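Side-chain contacts in oxalate biosynthetic component 1 (Burkholderia thailandensis, PDB 5IKY), which carries out quorum sensing-dependent oxalogenesis as a bifunctional enzyme that makes oxalate with serine hydrolase and lyase activities: residues E48-E53 with I246-Q251; S281-R286 with V318-G323; D615-H620 with Y672-D677; N635-L640 with E649-A654; P1039-G1044 with R1083-R1088. All blocks are in the same frame, centred on the assembly; numbering follows the deposited sequence.

Interaction 1: E48-E53 with I246-Q251; sequences EANGWE and IGIGSQ
A chi1 of -72° in Asn50 sets CG beside its backbone N and away from the carbonyl carbon, and Trp52 adopts much the same torsion. The CB bonds of both point toward 246-251, and these torsions carry the amide to Gly249 and the indole to Ile246. The contact joins the end of helix 37-49, in the N-terminal domain family region, to the two-stranded antiparallel sheet of 235-237 and 246-248 in the TIM-barrel family region. Asn50 OD1 accepts a nearly straight bond from Gly249 N (3.0 Å, 169° at the hydrogen). The donor is tilted 25° from the carbonyl plane. The other amide branch, ND2, donates to Ala46 O one turn back on the helix, so both ends of the amide are held and its rotation is fixed. The side chains of Asn50 and Ile248 cross at about a right angle, with Asn50 ND2 3.6 Å from Ile248 CB. Ile246 arrives from the opposite direction to Trp52. Its CG2 is 3.7 Å from Trp52 NE1, and its CD1 reaches Trp52 CZ2 at 3.8 Å.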
# COMPACT_ATOMS: atom_id res chain seq x y z
N GLU A 48 38.96 6.50 -15.10
CA GLU A 48 38.61 5.92 -16.39
C GLU A 48 37.99 4.53 -16.23
O GLU A 48 37.20 4.10 -17.07
CB GLU A 48 39.84 5.85 -17.29
CG GLU A 48 40.41 7.21 -17.65
CD GLU A 48 41.40 7.16 -18.80
OE1 GLU A 48 42.36 6.37 -18.73
OE2 GLU A 48 41.22 7.93 -19.77
N ALA A 49 38.34 3.85 -15.14
CA ALA A 49 37.75 2.54 -14.85
C ALA A 49 36.33 2.69 -14.34
O ALA A 49 35.56 1.73 -14.33
CB ALA A 49 38.60 1.79 -13.84
N ASN A 50 35.98 3.90 -13.91
CA ASN A 50 34.64 4.17 -13.39
C ASN A 50 33.82 5.06 -14.32
O ASN A 50 32.95 5.81 -13.86
CB ASN A 50 34.73 4.80 -12.00
CG ASN A 50 35.17 3.80 -10.94
OD1 ASN A 50 34.34 3.22 -10.23
ND2 ASN A 50 36.47 3.60 -10.81
N GLY A 51 34.10 4.99 -15.62
CA GLY A 51 33.28 5.65 -16.61
C GLY A 51 33.78 7.01 -17.09
O GLY A 51 33.28 7.53 -18.09
N TRP A 52 34.74 7.58 -16.39
CA TRP A 52 35.27 8.89 -16.76
C TRP A 52 36.01 8.83 -18.09
O TRP A 52 36.83 7.95 -18.32
CB TRP A 52 36.18 9.45 -15.67
CG TRP A 52 35.44 9.85 -14.44
CD1 TRP A 52 34.98 9.02 -13.45
CD2 TRP A 52 35.07 11.18 -14.05
NE1 TRP A 52 34.35 9.75 -12.48
CE2 TRP A 52 34.39 11.08 -12.82
CE3 TRP A 52 35.25 12.44 -14.62
CZ2 TRP A 52 33.89 12.19 -12.15
CZ3 TRP A 52 34.75 13.55 -13.96
CH2 TRP A 52 34.08 13.42 -12.74
N GLU A 53 35.70 9.78 -18.97
CA GLU A 53 36.32 9.84 -20.29
C GLU A 53 37.09 11.13 -20.49
O GLU A 53 36.58 12.22 -20.24
CB GLU A 53 35.26 9.70 -21.38
CG GLU A 53 34.51 8.38 -21.38
CD GLU A 53 33.44 8.31 -22.44
OE1 GLU A 53 33.23 9.32 -23.15
OE2 GLU A 53 32.80 7.24 -22.58
N ILE A 246 35.23 11.85 -5.43
CA ILE A 246 34.56 11.02 -6.42
C ILE A 246 34.40 9.59 -5.92
O ILE A 246 35.38 8.93 -5.56
CB ILE A 246 35.33 10.99 -7.75
CG1 ILE A 246 35.66 12.41 -8.20
CG2 ILE A 246 34.52 10.26 -8.81
CD1 ILE A 246 34.45 13.24 -8.55
N GLY A 247 33.17 9.10 -5.90
CA GLY A 247 32.90 7.74 -5.47
C GLY A 247 33.26 6.73 -6.54
O GLY A 247 32.81 6.83 -7.68
N ILE A 248 34.10 5.77 -6.18
CA ILE A 248 34.49 4.70 -7.09
C ILE A 248 34.20 3.33 -6.50
O ILE A 248 34.09 3.18 -5.28
CB ILE A 248 35.99 4.79 -7.46
CG1 ILE A 248 36.87 4.66 -6.22
CG2 ILE A 248 36.29 6.10 -8.19
CD1 ILE A 248 38.35 4.64 -6.52
N GLY A 249 34.08 2.33 -7.36
CA GLY A 249 33.75 0.99 -6.94
C GLY A 249 33.01 0.26 -8.04
O GLY A 249 32.42 0.88 -8.92
N SER A 250 33.04 -1.07 -7.99
CA SER A 250 32.42 -1.88 -9.03
C SER A 250 30.90 -1.93 -8.90
O SER A 250 30.20 -2.12 -9.89
CB SER A 250 32.98 -3.30 -9.01
OG SER A 250 34.40 -3.29 -9.02
N GLN A 251 30.41 -1.75 -7.67
CA GLN A 251 29.00 -1.95 -7.35
C GLN A 251 28.56 -3.31 -7.90
O GLN A 251 27.51 -3.44 -8.52
CB GLN A 251 28.13 -0.83 -7.93
CG GLN A 251 28.29 0.51 -7.22
CD GLN A 251 27.46 1.61 -7.86
OE1 GLN A 251 26.30 1.41 -8.21
NE2 GLN A 251 28.06 2.79 -8.01

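Interaction 2: S281-R286 with V318-G323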
# COMPACT_ATOMS: atom_id res chain seq x y z
N SER A 281 21.39 -15.29 -9.25
CA SER A 281 22.35 -15.06 -10.32
C SER A 281 23.78 -14.89 -9.81
O SER A 281 24.01 -14.28 -8.77
CB SER A 281 21.94 -13.83 -11.13
OG SER A 281 22.95 -13.46 -12.04
N ALA A 282 24.73 -15.45 -10.56
CA ALA A 282 26.14 -15.28 -10.25
C ALA A 282 26.80 -14.39 -11.31
O ALA A 282 28.01 -14.45 -11.52
CB ALA A 282 26.84 -16.62 -10.17
N ARG A 283 25.99 -13.58 -11.98
CA ARG A 283 26.48 -12.63 -12.98
C ARG A 283 27.43 -11.62 -12.35
O ARG A 283 27.11 -11.00 -11.34
CB ARG A 283 25.31 -11.90 -13.64
CG ARG A 283 25.69 -10.98 -14.79
CD ARG A 283 24.45 -10.32 -15.38
NE ARG A 283 24.73 -9.61 -16.62
CZ ARG A 283 23.79 -9.05 -17.38
NH1 ARG A 283 24.12 -8.42 -18.50
NH2 ARG A 283 22.51 -9.12 -17.02
N GLY A 284 28.61 -11.46 -12.95
CA GLY A 284 29.62 -10.57 -12.42
C GLY A 284 30.67 -11.33 -11.62
O GLY A 284 31.68 -10.76 -11.21
N ASP A 285 30.42 -12.62 -11.41
CA ASP A 285 31.33 -13.47 -10.66
C ASP A 285 31.11 -14.93 -11.04
O ASP A 285 30.55 -15.72 -10.27
CB ASP A 285 31.13 -13.27 -9.15
CG ASP A 285 32.20 -13.96 -8.32
OD1 ASP A 285 33.27 -14.29 -8.88
OD2 ASP A 285 31.97 -14.18 -7.12
N ARG A 286 31.55 -15.29 -12.24
CA ARG A 286 31.31 -16.61 -12.81
C ARG A 286 32.01 -17.74 -12.06
O ARG A 286 31.58 -18.90 -12.12
CB ARG A 286 31.74 -16.63 -14.28
CG ARG A 286 33.20 -16.29 -14.48
CD ARG A 286 33.61 -16.38 -15.94
NE ARG A 286 34.96 -15.87 -16.16
CZ ARG A 286 36.06 -16.61 -16.12
NH1 ARG A 286 35.97 -17.91 -15.88
NH2 ARG A 286 37.25 -16.06 -16.32
N VAL A 318 24.41 -19.30 -18.86
CA VAL A 318 24.01 -17.98 -19.30
C VAL A 318 25.24 -17.24 -19.81
O VAL A 318 26.11 -16.88 -19.03
CB VAL A 318 23.33 -17.17 -18.18
CG1 VAL A 318 22.82 -15.85 -18.72
CG2 VAL A 318 22.19 -17.97 -17.56
N VAL A 319 25.31 -17.03 -21.12
CA VAL A 319 26.48 -16.41 -21.73
C VAL A 319 26.10 -15.18 -22.54
O VAL A 319 25.62 -15.30 -23.67
CB VAL A 319 27.23 -17.41 -22.63
CG1 VAL A 319 28.53 -16.79 -23.13
CG2 VAL A 319 27.51 -18.71 -21.88
N PHE A 320 26.33 -14.00 -21.97
CA PHE A 320 26.00 -12.75 -22.65
C PHE A 320 27.02 -12.45 -23.75
O PHE A 320 28.23 -12.58 -23.54
CB PHE A 320 25.96 -11.59 -21.66
CG PHE A 320 24.95 -11.77 -20.56
CD1 PHE A 320 23.63 -11.36 -20.73
CD2 PHE A 320 25.31 -12.33 -19.35
CE1 PHE A 320 22.70 -11.52 -19.72
CE2 PHE A 320 24.39 -12.49 -18.33
CZ PHE A 320 23.08 -12.08 -18.52
N GLN A 321 26.52 -12.04 -24.91
CA GLN A 321 27.40 -11.61 -26.00
C GLN A 321 28.16 -10.35 -25.62
O GLN A 321 29.30 -10.14 -26.04
CB GLN A 321 26.59 -11.36 -27.28
CG GLN A 321 25.97 -12.61 -27.87
CD GLN A 321 25.64 -12.46 -29.34
OE1 GLN A 321 26.16 -11.56 -30.02
NE2 GLN A 321 24.79 -13.34 -29.86
N ALA A 322 27.53 -9.50 -24.81
CA ALA A 322 28.15 -8.27 -24.33
C ALA A 322 29.18 -8.57 -23.25
O ALA A 322 29.87 -7.67 -22.77
CB ALA A 322 27.09 -7.31 -23.81
N GLY A 323 29.28 -9.83 -22.86
CA GLY A 323 30.27 -10.25 -21.89
C GLY A 323 29.68 -10.60 -20.54
O GLY A 323 28.60 -10.13 -20.18
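The guanidinium of Arg283 lies flat on the ring of Phe320, a stack and a cation-pi contact in one. The two planes differ by 12°, and the centres are 3.6 Å apart. Phe320 CZ sits over the middle of the guanidinium, 3.3 Å from Arg283 CZ. Over the ring, Arg283 CZ is offset toward the rim, 23° off the normal. Arg283 NE lies 3.4 Å from Phe320 CE2, and Arg283 NH2 lies 3.4 Å from Phe320 CZ. The arginine chain is fully extended from a chi1 of -175°, which carries the charge across to the ring at about a right angle. Two turns present the partners. Arg283 follows Ala282 in a type II turn, and its N donates to Ser281 OG in an ST turn (3.0 Å). Phe320 opens a type I turn closed by Gly323. Segment 281-286 is in the loop after barrel strand 275-278. Segment 318-323 starts on the short hairpin strand 318-319, beyond barrel strand 310-313, and Tyr326 of its partner strand packs on Arg283. The magnesium ion is about 7 Å from the Arg283 side chain. The flat stack leaves the guanidinium N-H groups directed outward along its own plane, while the ring face probably helps to stabilise the positive charge.

Interaction 3: D615-H620 with Y672-D677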
# COMPACT_ATOMS: atom_id res chain seq x y z
N ASP A 615 -14.06 -3.84 31.60
CA ASP A 615 -14.91 -4.84 32.25
C ASP A 615 -14.08 -5.93 32.92
O ASP A 615 -14.55 -6.59 33.85
CB ASP A 615 -15.87 -5.47 31.23
CG ASP A 615 -16.90 -4.48 30.71
OD1 ASP A 615 -16.72 -3.26 30.92
OD2 ASP A 615 -17.89 -4.93 30.10
N ARG A 616 -12.85 -6.11 32.45
CA ARG A 616 -11.95 -7.11 33.01
C ARG A 616 -11.13 -6.55 34.17
O ARG A 616 -10.47 -7.30 34.90
CB ARG A 616 -11.01 -7.65 31.93
CG ARG A 616 -11.71 -8.47 30.85
CD ARG A 616 -10.77 -8.79 29.70
NE ARG A 616 -9.59 -9.54 30.15
CZ ARG A 616 -8.36 -9.29 29.73
NH1 ARG A 616 -8.13 -8.32 28.86
NH2 ARG A 616 -7.34 -10.02 30.19
N TYR A 617 -11.16 -5.23 34.34
CA TYR A 617 -10.39 -4.57 35.39
C TYR A 617 -11.19 -4.44 36.68
O TYR A 617 -12.35 -4.03 36.67
CB TYR A 617 -9.92 -3.19 34.92
CG TYR A 617 -8.86 -3.24 33.84
CD1 TYR A 617 -9.18 -3.56 32.53
CD2 TYR A 617 -7.53 -2.99 34.15
CE1 TYR A 617 -8.20 -3.61 31.54
CE2 TYR A 617 -6.55 -3.04 33.17
CZ TYR A 617 -6.89 -3.35 31.87
OH TYR A 617 -5.92 -3.40 30.89
N GLU A 618 -10.55 -4.81 37.79
CA GLU A 618 -11.20 -4.80 39.10
C GLU A 618 -11.53 -3.38 39.56
O GLU A 618 -12.66 -3.09 39.95
CB GLU A 618 -10.31 -5.49 40.13
CG GLU A 618 -10.95 -5.64 41.51
CD GLU A 618 -11.63 -6.98 41.69
OE1 GLU A 618 -11.08 -7.84 42.41
OE2 GLU A 618 -12.72 -7.18 41.10
N ASP A 619 -10.54 -2.50 39.50
CA ASP A 619 -10.70 -1.12 39.95
C ASP A 619 -10.98 -0.19 38.77
O ASP A 619 -10.25 0.77 38.55
CB ASP A 619 -9.45 -0.65 40.70
CG ASP A 619 -9.08 -1.58 41.84
OD1 ASP A 619 -9.97 -2.30 42.35
OD2 ASP A 619 -7.89 -1.59 42.23
N HIS A 620 -12.04 -0.49 38.02
CA HIS A 620 -12.37 0.29 36.83
C HIS A 620 -12.98 1.64 37.17
O HIS A 620 -12.80 2.62 36.44
CB HIS A 620 -13.32 -0.50 35.93
CG HIS A 620 -14.55 -0.99 36.62
ND1 HIS A 620 -15.75 -0.31 36.58
CD2 HIS A 620 -14.77 -2.10 37.37
CE1 HIS A 620 -16.66 -0.98 37.28
NE2 HIS A 620 -16.09 -2.07 37.76
N TYR A 672 -4.16 -1.05 37.85
CA TYR A 672 -4.38 -1.33 36.44
C TYR A 672 -4.03 -2.78 36.11
O TYR A 672 -4.08 -3.20 34.96
CB TYR A 672 -3.56 -0.39 35.55
CG TYR A 672 -4.21 0.95 35.30
CD1 TYR A 672 -5.20 1.44 36.15
CD2 TYR A 672 -3.84 1.73 34.21
CE1 TYR A 672 -5.79 2.67 35.91
CE2 TYR A 672 -4.44 2.95 33.96
CZ TYR A 672 -5.41 3.42 34.82
OH TYR A 672 -6.00 4.64 34.58
N SER A 673 -3.67 -3.54 37.14
CA SER A 673 -3.39 -4.96 36.99
C SER A 673 -4.70 -5.72 36.82
O SER A 673 -5.67 -5.46 37.54
CB SER A 673 -2.60 -5.49 38.19
OG SER A 673 -2.87 -6.87 38.41
N VAL A 674 -4.74 -6.63 35.86
CA VAL A 674 -5.92 -7.46 35.65
C VAL A 674 -5.83 -8.73 36.49
O VAL A 674 -4.82 -9.44 36.46
CB VAL A 674 -6.10 -7.84 34.16
CG1 VAL A 674 -7.19 -8.89 34.00
CG2 VAL A 674 -6.42 -6.60 33.33
N ARG A 675 -6.89 -9.01 37.26
CA ARG A 675 -6.95 -10.21 38.08
C ARG A 675 -6.76 -11.46 37.24
O ARG A 675 -7.12 -11.49 36.06
CB ARG A 675 -8.28 -10.27 38.83
N VAL A 676 -6.17 -12.49 37.84
CA VAL A 676 -5.81 -13.70 37.12
C VAL A 676 -7.03 -14.45 36.58
O VAL A 676 -6.99 -14.98 35.47
CB VAL A 676 -4.98 -14.65 38.02
CG1 VAL A 676 -4.66 -15.95 37.28
CG2 VAL A 676 -3.70 -13.97 38.46
N ASP A 677 -8.12 -14.47 37.34
CA ASP A 677 -9.31 -15.20 36.91
C ASP A 677 -10.13 -14.37 35.92
O ASP A 677 -11.23 -14.77 35.53
CB ASP A 677 -10.16 -15.62 38.11
CG ASP A 677 -11.12 -14.53 38.55
OD1 ASP A 677 -10.69 -13.37 38.72
OD2 ASP A 677 -12.32 -14.84 38.73
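Tyr672 O is approached by two groups. The ring edge of Tyr617 comes up to it, with CE2 3.1 Å away and the oxygen near the ring plane. Asn635 ND2, from helix 629-641, donates a hydrogen bond to the same oxygen. One face of the Tyr617 ring is taken by Val674. Its CG2 methyl makes a CH-pi contact, 3.6 Å from the ring centroid and 15° off the normal. The methyl is shifted toward the CE2 and CZ side of the rim. Val674 has CG1 opposite its backbone N (chi1 170°), and this divides the work of its two branches. CG2 goes to the tyrosine, while CG1 turns to Arg616, lying 3.8 Å from Arg616 O and 4.0 Å from Arg616 NH2. The arginine chain is bent at chi3. Its charge is met beyond the contact: NH1 pairs with Glu613, NH2 pairs with Glu639, and NE donates to Gln678 O. These bonds fix the guanidinium beside an apolar methyl. The contact belongs to the cap domain family region and joins two loops. Segment 615-620 runs between helices 592-602 and 629-641. The loop segment 672-677 leads toward helix 682-690. Helix 629-641 backs both, with Pro631 touching Tyr617 and Tyr672, and Asn635 OD1 probably accepting from Val674 N.

Interaction 4: N635-L640 with E649-A654; sequences NFAREL and EAYDRA
Arg638 runs from its CB past Tyr651 to Asp652. CG packs on Tyr651 CB at 3.9 Å, the two side chains sliding past each other in opposite directions. CD comes within 3.2 Å of Asp652 OD1. A bend at chi3 (58°) then puts NE 2.6 Å from Asp652 OD1, which makes the salt bridge. The carboxylate takes the charge through one oxygen, since OD2 stays 3.6 Å from NE. The guanidinium and carboxylate planes stand 54° apart, so this is not a flat two-pronged pair. At the tip, NH1 makes a weak hydrogen bond to Asn635 OD1 one turn earlier on helix 629-641 (2.9 Å), and it also donates to Val674 O. Beside this polar arm, Ala637 CB points at one face of the Tyr651 ring. It forms a CH-pi contact 3.6 Å from the centroid and 18° off the normal, and its closest ring atom is CE1. Leu592 and Val596 of helix 592-602, and Leu579 of helix 562-579, also touch the tyrosine. The contact thus fastens the loop after helix 629-641 back onto that helix, within the helical cap region. An apolar half buries the aromatic ring. In the polar half, the anionic Asp652 probably offsets much of the charge of the buried Arg638, while NH1 turns to the neutral oxygens of Asn635, weakly, and Val674.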
# COMPACT_ATOMS: atom_id res chain seq x y z
N ASN A 635 -0.88 -6.06 30.55
CA ASN A 635 -1.69 -7.19 30.98
C ASN A 635 -1.71 -8.30 29.93
O ASN A 635 -1.78 -9.48 30.27
CB ASN A 635 -3.11 -6.75 31.31
CG ASN A 635 -3.18 -5.88 32.54
OD1 ASN A 635 -3.09 -6.37 33.67
ND2 ASN A 635 -3.35 -4.58 32.34
N PHE A 636 -1.64 -7.90 28.66
CA PHE A 636 -1.56 -8.86 27.56
C PHE A 636 -0.33 -9.73 27.72
O PHE A 636 -0.39 -10.95 27.55
CB PHE A 636 -1.53 -8.13 26.22
CG PHE A 636 -1.37 -9.04 25.04
CD1 PHE A 636 -2.48 -9.67 24.48
CD2 PHE A 636 -0.13 -9.27 24.48
CE1 PHE A 636 -2.34 -10.50 23.39
CE2 PHE A 636 0.02 -10.11 23.39
CZ PHE A 636 -1.09 -10.73 22.84
N ALA A 637 0.79 -9.10 28.03
CA ALA A 637 2.04 -9.81 28.26
C ALA A 637 1.91 -10.74 29.46
O ALA A 637 2.32 -11.90 29.40
CB ALA A 637 3.18 -8.83 28.48
N ARG A 638 1.32 -10.23 30.54
CA ARG A 638 1.05 -11.04 31.72
C ARG A 638 0.13 -12.20 31.38
O ARG A 638 0.29 -13.31 31.88
CB ARG A 638 0.42 -10.19 32.83
CG ARG A 638 1.23 -8.97 33.22
CD ARG A 638 0.48 -8.12 34.25
NE ARG A 638 0.15 -8.87 35.45
CZ ARG A 638 -1.09 -9.13 35.86
NH1 ARG A 638 -2.13 -8.69 35.16
NH2 ARG A 638 -1.29 -9.83 36.98
N GLU A 639 -0.83 -11.94 30.50
CA GLU A 639 -1.84 -12.92 30.12
C GLU A 639 -1.22 -14.07 29.33
O GLU A 639 -1.76 -15.18 29.32
CB GLU A 639 -2.94 -12.24 29.30
CG GLU A 639 -4.25 -13.00 29.24
CD GLU A 639 -5.34 -12.20 28.55
OE1 GLU A 639 -5.01 -11.39 27.66
OE2 GLU A 639 -6.52 -12.38 28.90
N LEU A 640 -0.09 -13.81 28.68
CA LEU A 640 0.56 -14.80 27.84
C LEU A 640 1.66 -15.57 28.58
O LEU A 640 1.90 -16.75 28.30
CB LEU A 640 1.15 -14.14 26.60
CG LEU A 640 0.36 -14.27 25.30
CD1 LEU A 640 -1.06 -13.74 25.47
CD2 LEU A 640 1.07 -13.56 24.16
N GLU A 649 7.66 -10.67 36.43
CA GLU A 649 8.21 -9.74 37.41
C GLU A 649 8.62 -8.41 36.77
O GLU A 649 8.50 -7.36 37.39
CB GLU A 649 9.42 -10.36 38.12
N ALA A 650 9.10 -8.48 35.53
CA ALA A 650 9.42 -7.27 34.77
C ALA A 650 8.14 -6.47 34.56
O ALA A 650 8.11 -5.25 34.78
CB ALA A 650 10.05 -7.63 33.43
N TYR A 651 7.08 -7.16 34.16
CA TYR A 651 5.76 -6.56 34.08
C TYR A 651 5.22 -6.39 35.49
O TYR A 651 5.95 -6.60 36.46
CB TYR A 651 4.83 -7.41 33.21
CG TYR A 651 5.45 -7.74 31.87
CD1 TYR A 651 5.47 -6.80 30.85
CD2 TYR A 651 6.02 -8.98 31.63
CE1 TYR A 651 6.04 -7.10 29.62
CE2 TYR A 651 6.59 -9.29 30.41
CZ TYR A 651 6.60 -8.34 29.41
OH TYR A 651 7.16 -8.65 28.19
N ASP A 652 3.95 -6.01 35.61
CA ASP A 652 3.41 -5.49 36.86
C ASP A 652 4.22 -4.26 37.28
O ASP A 652 4.22 -3.86 38.44
CB ASP A 652 3.41 -6.55 37.98
CG ASP A 652 2.41 -7.65 37.73
OD1 ASP A 652 1.29 -7.35 37.27
OD2 ASP A 652 2.73 -8.83 38.01
N ARG A 653 4.90 -3.67 36.30
CA ARG A 653 5.56 -2.38 36.46
C ARG A 653 4.50 -1.31 36.27
O ARG A 653 4.79 -0.11 36.30
CB ARG A 653 6.70 -2.22 35.46
N ALA A 654 3.27 -1.77 36.07
CA ALA A 654 2.10 -0.91 36.02
C ALA A 654 1.89 -0.23 37.37
O ALA A 654 1.13 0.74 37.48
CB ALA A 654 0.86 -1.71 35.63

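Interaction 5: P1039-G1044 with R1083-R1088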
# COMPACT_ATOMS: atom_id res chain seq x y z
N PRO A 1039 -18.47 10.64 -5.08
CA PRO A 1039 -19.74 9.95 -4.82
C PRO A 1039 -20.16 9.03 -5.96
O PRO A 1039 -20.21 9.46 -7.12
CB PRO A 1039 -20.74 11.10 -4.66
CG PRO A 1039 -20.15 12.22 -5.44
CD PRO A 1039 -18.66 12.08 -5.31
N VAL A 1040 -20.43 7.77 -5.64
CA VAL A 1040 -20.97 6.82 -6.61
C VAL A 1040 -22.45 6.59 -6.29
O VAL A 1040 -22.82 6.41 -5.13
CB VAL A 1040 -20.20 5.49 -6.60
CG1 VAL A 1040 -20.78 4.53 -7.63
CG2 VAL A 1040 -18.73 5.73 -6.87
N TRP A 1041 -23.29 6.59 -7.32
CA TRP A 1041 -24.73 6.57 -7.12
C TRP A 1041 -25.39 5.29 -7.61
O TRP A 1041 -25.22 4.89 -8.76
CB TRP A 1041 -25.35 7.79 -7.80
CG TRP A 1041 -24.87 9.06 -7.19
CD1 TRP A 1041 -23.75 9.77 -7.54
CD2 TRP A 1041 -25.46 9.76 -6.10
NE1 TRP A 1041 -23.63 10.88 -6.74
CE2 TRP A 1041 -24.67 10.90 -5.85
CE3 TRP A 1041 -26.60 9.54 -5.32
CZ2 TRP A 1041 -24.97 11.81 -4.84
CZ3 TRP A 1041 -26.90 10.45 -4.32
CH2 TRP A 1041 -26.09 11.57 -4.09
N GLN A 1042 -26.15 4.65 -6.72
CA GLN A 1042 -26.74 3.35 -7.00
C GLN A 1042 -28.24 3.33 -6.74
O GLN A 1042 -28.72 3.91 -5.76
CB GLN A 1042 -26.05 2.26 -6.17
CG GLN A 1042 -24.56 2.48 -5.98
CD GLN A 1042 -23.86 1.27 -5.38
OE1 GLN A 1042 -23.04 1.41 -4.47
NE2 GLN A 1042 -24.18 0.09 -5.89
N ASP A 1043 -28.98 2.66 -7.61
CA ASP A 1043 -30.43 2.51 -7.46
C ASP A 1043 -30.80 1.05 -7.29
O ASP A 1043 -30.45 0.21 -8.12
CB ASP A 1043 -31.17 3.12 -8.65
CG ASP A 1043 -30.91 4.60 -8.81
OD1 ASP A 1043 -29.91 4.96 -9.47
OD2 ASP A 1043 -31.71 5.41 -8.29
N GLY A 1044 -31.53 0.74 -6.22
CA GLY A 1044 -31.91 -0.63 -5.93
C GLY A 1044 -33.15 -1.07 -6.69
O GLY A 1044 -33.82 -0.27 -7.33
N ARG A 1083 -20.91 19.06 3.43
CA ARG A 1083 -21.71 19.77 4.43
C ARG A 1083 -22.89 20.48 3.78
O ARG A 1083 -23.93 20.68 4.41
CB ARG A 1083 -20.84 20.77 5.20
CG ARG A 1083 -19.53 20.17 5.67
CD ARG A 1083 -18.81 21.05 6.67
NE ARG A 1083 -17.51 20.48 7.03
CZ ARG A 1083 -16.78 20.87 8.06
NH1 ARG A 1083 -17.21 21.84 8.86
NH2 ARG A 1083 -15.61 20.29 8.30
N GLN A 1084 -22.72 20.85 2.51
CA GLN A 1084 -23.80 21.47 1.74
C GLN A 1084 -24.97 20.51 1.58
O GLN A 1084 -26.14 20.92 1.60
CB GLN A 1084 -23.29 21.93 0.37
CG GLN A 1084 -24.39 22.29 -0.61
CD GLN A 1084 -24.07 23.52 -1.43
OE1 GLN A 1084 -23.47 24.47 -0.93
NE2 GLN A 1084 -24.48 23.52 -2.69
N TRP A 1085 -24.66 19.22 1.42
CA TRP A 1085 -25.70 18.20 1.28
C TRP A 1085 -26.51 18.09 2.56
O TRP A 1085 -27.74 18.03 2.52
CB TRP A 1085 -25.08 16.84 0.94
CG TRP A 1085 -24.34 16.79 -0.37
CD1 TRP A 1085 -23.90 17.86 -1.11
CD2 TRP A 1085 -23.97 15.62 -1.10
NE1 TRP A 1085 -23.27 17.42 -2.25
CE2 TRP A 1085 -23.30 16.05 -2.27
CE3 TRP A 1085 -24.13 14.25 -0.88
CZ2 TRP A 1085 -22.80 15.15 -3.21
CZ3 TRP A 1085 -23.63 13.36 -1.82
CH2 TRP A 1085 -22.97 13.82 -2.97
N ILE A 1086 -25.81 18.07 3.69
CA ILE A 1086 -26.45 18.01 5.00
C ILE A 1086 -27.21 19.30 5.29
O ILE A 1086 -28.27 19.29 5.91
CB ILE A 1086 -25.41 17.72 6.10
CG1 ILE A 1086 -24.81 16.33 5.89
CG2 ILE A 1086 -26.04 17.82 7.48
CD1 ILE A 1086 -23.77 15.95 6.91
N ALA A 1087 -26.66 20.42 4.81
CA ALA A 1087 -27.33 21.71 4.92
C ALA A 1087 -28.66 21.70 4.19
O ALA A 1087 -29.67 22.18 4.71
CB ALA A 1087 -26.44 22.82 4.38
N ARG A 1088 -28.66 21.15 2.98
CA ARG A 1088 -29.88 21.05 2.18
C ARG A 1088 -30.87 20.09 2.84
O ARG A 1088 -32.08 20.33 2.83
CB ARG A 1088 -29.56 20.58 0.76
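Trp1041 and Trp1085 approach from opposite directions and meet through the benzo parts of their indoles. Trp1041 comes from strand 1038-1043, an outermost strand of the mixed sheet in the alpha/beta hydrolase domain. Trp1085 comes from helix 1080-1090. The six-membered rings are inclined at 36°, with centroids 5.6 Å apart, so the pair is neither a stack nor edge-to-face. Trp1085 CH2 sits at the rim of Trp1041, near its plane, 3.4 Å from Trp1041 CZ2. Trp1085 CZ3 follows at 3.6 Å from the same CZ2. Both tryptophans have a chi1 of -63°, with CG beside the backbone N. With chi2 near 88°, the far end of the Trp1041 indole comes nearer the helix than its CB bond alone would suggest. Pro1039, two residues earlier on the strand, adds a second apolar contact at about a right angle to Trp1085. The backbones stay well apart, 11.9 Å between the CA atoms of Pro1039 and Trp1085, so side chains alone bridge the gap. Trp1081 meets Trp1085 edge-to-face, and Ala1051 and Leu1105 pack on Trp1041. Helix 1080-1090 thus touches helix 792-813 through Ile1086 and Ala1087, and the edge strand through Trp1085. Trp1085 CH2 is shared by both partners, and Pro1039 CB touches it at the ring edge from 3.9 Å.

Interactions 1 and 2 lie on the same side of the chain's centre, 20 Å between centres. They do not touch, and their nearest atoms are about 8 Å apart. Of interaction 2, the Arg283 side chain is about 7 Å from the magnesium ion, which His227 and Glu477 bind. Interactions 3 and 4 are neighbours in the cap region, with centres 12 Å apart. Helix 629-641 serves both, and Tyr617 OH packs on Asn635 ND2 at 3.2 Å. Segments 635-640 and 649-654 both fall between 615-620 and 672-677 in the chain. Interaction 5 stands apart in the hydrolase region, its centre 46 Å from that of interaction 3 and 61 Å from that of interaction 2.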